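Local atomic coordinates of hypothetical protein (Fusobacterium nucleatum subsp. nucleatum, PDB entry 2GSL), a protein that might be a ribonuclease involved in RNA processing, probably of the MrnC family, with an all-helical ribonuclease III domain. Residues 24-29 / 104-109; 108-111 / 117-120. One frame throughout, in Å; residues are numbered along the deposited sequence.

Both contacts use the C-terminal half of helix 93-111, and their centres lie about 7 Å apart. Contact 1 sets it against helix 15-34 in the core of the ribonuclease III domain. Contact 2 sets its last turn against helix 115-127. They meet where Ile-25 CD1 of contact 1 packs 3.4 Å from Tyr-110 CB of contact 2. The helices of contact 1 also carry the magnesium ligands, Asp-23 and Glu-103, each one residue before its segment; Asp-23 is the likely active-site residue. The side chain of Trp-26 is about 6 Å from the metal. Contact 2 is farther off, with the side chain of Ile-118 about 14 Å from the ion.

Contact 1 of 2, residues 24-29 / 104-109; sequences AIWELE and AIIGAM
Segments 24-29 and 104-109, of helices 15-34 and 93-111, cross nearly at right angles, with segment axes 9.7 Å apart at an angle of 86°; the nearest CA atoms, of Ile-25 and Gly-107, are 7.0 Å apart. This is a helix-helix crossing in the all-helical ribonuclease III fold, and it joins two helices of the metal site. No hydrogen bond spans it; the contact is apolar and buried.

Ile-106 takes the middle place. Its two branches serve different partners. CG2 lies anti to the backbone N and meets Ile-25 CG2 at 3.6 Å. The two isoleucine side chains run past each other in opposite directions and meet methyl to methyl. The other branch, CG1 and CD1, goes to Trp-26. Its CD1 reaches the benzene part of the indole at the ring edge, close to the ring plane, and not over a face.

Ile-25 makes a second contact through its longer branch. CG1 is anti to the carbonyl carbon (chi1 -62°), and chi2 near 171° extends the branch and carries CD1 to Gly-107 CA at 3.9 Å. There the methyl rests on bare backbone.

The indole of Trp-26 has further partners. Its NE1 is hydrogen-bonded to the carbonyl O of Lys-51, and Ile-122 and Val-125 of helix 115-127 pack on it. Ile-25 also touches Leu-28 of the second subunit, which brings the dimer interface close to this core. At the indole edge, the nearest pair is Trp-26 CZ3 and Ile-106 CD1, 3.9 Å apart.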
ATOM      1  N   ALA A  24       0.275   2.815   3.678  1.00 21.55           N
ATOM      2  CA  ALA A  24       0.343   1.937   2.513  1.00 20.95           C
ATOM      3  C   ALA A  24      -0.168   0.541   2.864  1.00 20.74           C
ATOM      4  O   ALA A  24      -0.845  -0.109   2.053  1.00 20.78           O
ATOM      5  CB  ALA A  24       1.776   1.855   1.994  1.00 19.87           C
ATOM      6  N   ILE A  25       0.142   0.093   4.080  1.00 18.40           N
ATOM      7  CA  ILE A  25      -0.270  -1.233   4.548  1.00 17.11           C
ATOM      8  C   ILE A  25      -1.789  -1.283   4.677  1.00 17.29           C
ATOM      9  O   ILE A  25      -2.427  -2.287   4.331  1.00 14.48           O
ATOM     10  CB  ILE A  25       0.383  -1.566   5.935  1.00 18.11           C
ATOM     11  CG1 ILE A  25       1.910  -1.596   5.801  1.00 19.71           C
ATOM     12  CG2 ILE A  25      -0.070  -2.922   6.445  1.00 14.99           C
ATOM     13  CD1 ILE A  25       2.626  -1.697   7.117  1.00 20.34           C
ATOM     14  N   TRP A  26      -2.358  -0.189   5.187  1.00 16.59           N
ATOM     15  CA  TRP A  26      -3.806  -0.077   5.383  1.00 14.65           C
ATOM     16  C   TRP A  26      -4.507  -0.099   4.034  1.00 13.87           C
ATOM     17  O   TRP A  26      -5.443  -0.884   3.843  1.00 12.69           O
ATOM     18  CB  TRP A  26      -4.147   1.222   6.124  1.00 15.89           C
ATOM     19  CG  TRP A  26      -5.546   1.300   6.614  1.00 13.70           C
ATOM     20  CD1 TRP A  26      -6.559   2.020   6.072  1.00 14.48           C
ATOM     21  CD2 TRP A  26      -6.090   0.643   7.767  1.00 12.33           C
ATOM     22  NE1 TRP A  26      -7.709   1.850   6.811  1.00 12.95           N
ATOM     23  CE2 TRP A  26      -7.445   1.001   7.850  1.00 12.35           C
ATOM     24  CE3 TRP A  26      -5.566  -0.233   8.721  1.00 12.77           C
ATOM     25  CZ2 TRP A  26      -8.275   0.541   8.869  1.00 15.10           C
ATOM     26  CZ3 TRP A  26      -6.391  -0.695   9.735  1.00 11.99           C
ATOM     27  CH2 TRP A  26      -7.729  -0.317   9.795  1.00 13.34           C
ATOM     28  N   GLU A  27      -4.060   0.734   3.094  1.00 12.74           N
ATOM     29  CA  GLU A  27      -4.711   0.741   1.782  1.00 15.09           C
ATOM     30  C   GLU A  27      -4.757  -0.672   1.233  1.00 16.11           C
ATOM     31  O   GLU A  27      -5.833  -1.193   0.939  1.00 18.06           O
ATOM     32  CB  GLU A  27      -3.996   1.669   0.780  1.00 13.75           C
ATOM     33  CG  GLU A  27      -4.670   3.033   0.602  1.00 19.33           C
ATOM     34  CD  GLU A  27      -5.605   3.115  -0.609  1.00 23.87           C
ATOM     35  OE1 GLU A  27      -6.579   2.345  -0.702  1.00 27.58           O
ATOM     36  OE2 GLU A  27      -5.383   3.971  -1.489  1.00 26.95           O
ATOM     37  N   LEU A  28      -3.588  -1.300   1.124  1.00 17.75           N
ATOM     38  CA  LEU A  28      -3.476  -2.664   0.589  1.00 17.82           C
ATOM     39  C   LEU A  28      -4.518  -3.622   1.139  1.00 17.28           C
ATOM     40  O   LEU A  28      -5.243  -4.250   0.377  1.00 21.02           O
ATOM     41  CB  LEU A  28      -2.082  -3.234   0.868  1.00 18.42           C
ATOM     42  CG  LEU A  28      -1.811  -4.609   0.282  1.00 16.03           C
ATOM     43  CD1 LEU A  28      -2.196  -4.614  -1.197  1.00 16.55           C
ATOM     44  CD2 LEU A  28      -0.359  -4.942   0.456  1.00 16.67           C
ATOM     45  N   GLU A  29      -4.582  -3.739   2.458  1.00 17.44           N
ATOM     46  CA  GLU A  29      -5.543  -4.622   3.077  1.00 17.83           C
ATOM     47  C   GLU A  29      -6.974  -4.246   2.695  1.00 19.12           C
ATOM     48  O   GLU A  29      -7.769  -5.123   2.356  1.00 20.74           O
ATOM     49  CB  GLU A  29      -5.364  -4.606   4.591  1.00 18.16           C
ATOM     50  CG  GLU A  29      -4.108  -5.324   5.041  1.00 25.16           C
ATOM     51  CD  GLU A  29      -3.968  -6.706   4.404  1.00 26.95           C
ATOM     52  OE1 GLU A  29      -3.002  -6.921   3.626  1.00 26.43           O
ATOM     53  OE2 GLU A  29      -4.833  -7.566   4.683  1.00 26.51           O
ATOM     54  N   ALA A 104       0.539   4.268  12.596  1.00 20.92           N
ATOM     55  CA  ALA A 104       1.853   4.104  13.182  1.00 20.79           C
ATOM     56  C   ALA A 104       1.922   2.713  13.781  1.00 20.37           C
ATOM     57  O   ALA A 104       2.906   1.998  13.609  1.00 19.03           O
ATOM     58  CB  ALA A 104       2.082   5.158  14.254  1.00 21.91           C
ATOM     59  N   ILE A 105       0.868   2.331  14.490  1.00 22.21           N
ATOM     60  CA  ILE A 105       0.805   1.008  15.093  1.00 23.15           C
ATOM     61  C   ILE A 105       0.809  -0.060  13.994  1.00 24.74           C
ATOM     62  O   ILE A 105       1.574  -1.014  14.066  1.00 26.34           O
ATOM     63  CB  ILE A 105      -0.454   0.849  15.945  1.00 21.56           C
ATOM     64  CG1 ILE A 105      -0.367   1.786  17.147  1.00 22.04           C
ATOM     65  CG2 ILE A 105      -0.601  -0.596  16.382  1.00 20.91           C
ATOM     66  CD1 ILE A 105      -1.648   1.878  17.936  1.00 23.68           C
ATOM     67  N   ILE A 106      -0.036   0.110  12.981  1.00 24.19           N
ATOM     68  CA  ILE A 106      -0.091  -0.843  11.882  1.00 24.87           C
ATOM     69  C   ILE A 106       1.307  -0.940  11.272  1.00 25.10           C
ATOM     70  O   ILE A 106       1.814  -2.033  11.029  1.00 25.45           O
ATOM     71  CB  ILE A 106      -1.129  -0.413  10.758  1.00 23.66           C
ATOM     72  CG1 ILE A 106      -2.563  -0.464  11.287  1.00 22.90           C
ATOM     73  CG2 ILE A 106      -1.075  -1.384   9.576  1.00 20.41           C
ATOM     74  CD1 ILE A 106      -3.078  -1.883  11.520  1.00 22.39           C
ATOM     75  N   GLY A 107       1.932   0.205  11.028  1.00 25.48           N
ATOM     76  CA  GLY A 107       3.261   0.200  10.447  1.00 26.73           C
ATOM     77  C   GLY A 107       4.249  -0.572  11.299  1.00 29.37           C
ATOM     78  O   GLY A 107       5.090  -1.312  10.777  1.00 32.21           O
ATOM     79  N   ALA A 108       4.143  -0.413  12.615  1.00 28.79           N
ATOM     80  CA  ALA A 108       5.042  -1.083  13.543  1.00 29.18           C
ATOM     81  C   ALA A 108       4.848  -2.600  13.550  1.00 30.75           C
ATOM     82  O   ALA A 108       5.809  -3.353  13.440  1.00 30.40           O
ATOM     83  CB  ALA A 108       4.845  -0.521  14.941  1.00 28.66           C
HETATM   84  N   MSE A 109       3.604  -3.043  13.680  1.00 32.32           N
HETATM   85  CA  MSE A 109       3.306  -4.462  13.711  1.00 33.51           C
HETATM   86  C   MSE A 109       3.937  -5.154  12.508  1.00 34.61           C
HETATM   87  O   MSE A 109       4.538  -6.225  12.628  1.00 36.48           O
HETATM   88  CB  MSE A 109       1.794  -4.674  13.720  1.00 34.85           C
HETATM   89  CG  MSE A 109       1.083  -4.068  14.935  1.00 38.34           C
HETATM   90 SE   MSE A 109      -0.857  -4.273  14.831  1.00 43.90          SE
HETATM   91  CE  MSE A 109      -1.332  -3.877  16.668  1.00 42.69           C
TER

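Contact 2 of 2, residues 108-111 / 117-120; sequences AMYL and EIKK
The last turn of helix 93-111 meets the early part of helix 115-127 across a short connection, with the CA atoms of Met-109 and Ile-118 nearest at 6.8 Å. These are two consecutive helices joined by residues 112-114 and packed through apolar groups, without a hydrogen bond between the two segments.

Met-109, a selenomethionine, reaches over with an extended chain beyond CG. Its SE comes to 3.9 Å from Glu-117 CB, and the two side chains cross at about a right angle. Glu-117 touches with its CB, while its chain bends at chi2 (-82°) and takes the carboxylate away from the contact.

Ile-118 makes its contacts with its longer branch. CG1 packs on Met-109 CB at 3.8 Å. CD1 goes farther, lying 3.8 Å from Tyr-110 N and 4.0 Å from Tyr-110 CB. It also sits at the edge of the tyrosine ring, near the ring plane.

The OH of Tyr-110 is hydrogen-bonded to Lys-32 NZ of the second subunit. Around the pair, Met-109 also packs on Phe-72 of helix 70-80 and Ile-121 of helix 115-127, while Leu-111 rests on Leu-18 and Leu-21 of helix 15-34.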
ATOM      1  N   ALA A 108       4.143  -0.413  12.615  1.00 28.79           N
ATOM      2  CA  ALA A 108       5.042  -1.083  13.543  1.00 29.18           C
ATOM      3  C   ALA A 108       4.848  -2.600  13.550  1.00 30.75           C
ATOM      4  O   ALA A 108       5.809  -3.353  13.440  1.00 30.40           O
ATOM      5  CB  ALA A 108       4.845  -0.521  14.941  1.00 28.66           C
HETATM    6  N   MSE A 109       3.604  -3.043  13.680  1.00 32.32           N
HETATM    7  CA  MSE A 109       3.306  -4.462  13.711  1.00 33.51           C
HETATM    8  C   MSE A 109       3.937  -5.154  12.508  1.00 34.61           C
HETATM    9  O   MSE A 109       4.538  -6.225  12.628  1.00 36.48           O
HETATM   10  CB  MSE A 109       1.794  -4.674  13.720  1.00 34.85           C
HETATM   11  CG  MSE A 109       1.083  -4.068  14.935  1.00 38.34           C
HETATM   12 SE   MSE A 109      -0.857  -4.273  14.831  1.00 43.90          SE
HETATM   13  CE  MSE A 109      -1.332  -3.877  16.668  1.00 42.69           C
ATOM     14  N   TYR A 110       3.827  -4.529  11.346  1.00 33.11           N
ATOM     15  CA  TYR A 110       4.395  -5.102  10.142  1.00 32.02           C
ATOM     16  C   TYR A 110       5.906  -5.318  10.322  1.00 33.10           C
ATOM     17  O   TYR A 110       6.390  -6.449  10.264  1.00 34.45           O
ATOM     18  CB  TYR A 110       4.121  -4.165   8.980  1.00 29.38           C
ATOM     19  CG  TYR A 110       4.382  -4.768   7.638  1.00 26.90           C
ATOM     20  CD1 TYR A 110       3.407  -5.489   6.975  1.00 25.86           C
ATOM     21  CD2 TYR A 110       5.598  -4.571   7.008  1.00 27.10           C
ATOM     22  CE1 TYR A 110       3.638  -5.988   5.709  1.00 25.83           C
ATOM     23  CE2 TYR A 110       5.842  -5.061   5.753  1.00 25.93           C
ATOM     24  CZ  TYR A 110       4.863  -5.764   5.103  1.00 27.21           C
ATOM     25  OH  TYR A 110       5.112  -6.201   3.824  1.00 31.18           O
ATOM     26  N   LEU A 111       6.645  -4.234  10.546  1.00 34.30           N
ATOM     27  CA  LEU A 111       8.091  -4.311  10.751  1.00 34.38           C
ATOM     28  C   LEU A 111       8.496  -5.357  11.800  1.00 36.44           C
ATOM     29  O   LEU A 111       9.622  -5.855  11.784  1.00 36.62           O
ATOM     30  CB  LEU A 111       8.637  -2.939  11.148  1.00 30.41           C
ATOM     31  CG  LEU A 111       8.735  -1.960   9.991  1.00 29.76           C
ATOM     32  CD1 LEU A 111       9.194  -0.597  10.478  1.00 31.65           C
ATOM     33  CD2 LEU A 111       9.700  -2.501   8.980  1.00 29.57           C
ATOM     34  N   GLU A 117      -1.258  -9.749  13.844  1.00 47.62           N
ATOM     35  CA  GLU A 117      -1.900  -8.772  14.713  1.00 46.64           C
ATOM     36  C   GLU A 117      -2.644  -7.761  13.844  1.00 45.12           C
ATOM     37  O   GLU A 117      -3.639  -7.169  14.266  1.00 44.87           O
ATOM     38  CB  GLU A 117      -0.845  -8.066  15.566  1.00 47.81           C
ATOM     39  CG  GLU A 117      -0.132  -8.980  16.561  1.00 50.40           C
ATOM     40  CD  GLU A 117      -0.934  -9.201  17.834  1.00 52.30           C
ATOM     41  OE1 GLU A 117      -2.113  -9.600  17.736  1.00 53.01           O
ATOM     42  OE2 GLU A 117      -0.379  -8.980  18.936  1.00 52.96           O
ATOM     43  N   ILE A 118      -2.155  -7.580  12.621  1.00 42.71           N
ATOM     44  CA  ILE A 118      -2.771  -6.659  11.680  1.00 41.10           C
ATOM     45  C   ILE A 118      -4.094  -7.227  11.178  1.00 43.37           C
ATOM     46  O   ILE A 118      -5.092  -6.504  11.080  1.00 44.24           O
ATOM     47  CB  ILE A 118      -1.848  -6.405  10.485  1.00 38.64           C
ATOM     48  CG1 ILE A 118      -0.518  -5.833  10.981  1.00 36.58           C
ATOM     49  CG2 ILE A 118      -2.509  -5.451   9.511  1.00 36.61           C
ATOM     50  CD1 ILE A 118       0.499  -5.643   9.903  1.00 33.10           C
ATOM     51  N   LYS A 119      -4.103  -8.526  10.872  1.00 43.58           N
ATOM     52  CA  LYS A 119      -5.309  -9.192  10.383  1.00 42.83           C
ATOM     53  C   LYS A 119      -6.445  -9.124  11.397  1.00 42.02           C
ATOM     54  O   LYS A 119      -7.615  -9.045  11.029  1.00 41.20           O
ATOM     55  CB  LYS A 119      -5.025 -10.665  10.045  1.00 42.74           C
ATOM     56  CG  LYS A 119      -6.244 -11.415   9.507  1.00 44.40           C
ATOM     57  CD  LYS A 119      -5.893 -12.808   8.959  1.00 47.51           C
ATOM     58  CE  LYS A 119      -7.059 -13.390   8.121  1.00 48.90           C
ATOM     59  NZ  LYS A 119      -6.768 -14.718   7.487  1.00 46.29           N
ATOM     60  N   LYS A 120      -6.106  -9.142  12.677  1.00 41.39           N
ATOM     61  CA  LYS A 120      -7.141  -9.103  13.695  1.00 41.63           C
ATOM     62  C   LYS A 120      -7.834  -7.736  13.711  1.00 41.53           C
ATOM     63  O   LYS A 120      -9.035  -7.643  13.957  1.00 41.27           O
ATOM     64  CB  LYS A 120      -6.528  -9.433  15.055  1.00 42.05           C
ATOM     65  CG  LYS A 120      -7.527  -9.931  16.070  1.00 42.62           C
ATOM     66  CD  LYS A 120      -6.878 -10.875  17.070  1.00 45.01           C
ATOM     67  CE  LYS A 120      -5.866 -10.172  17.964  1.00 46.69           C
ATOM     68  NZ  LYS A 120      -5.317 -11.086  19.027  1.00 47.56           N
TER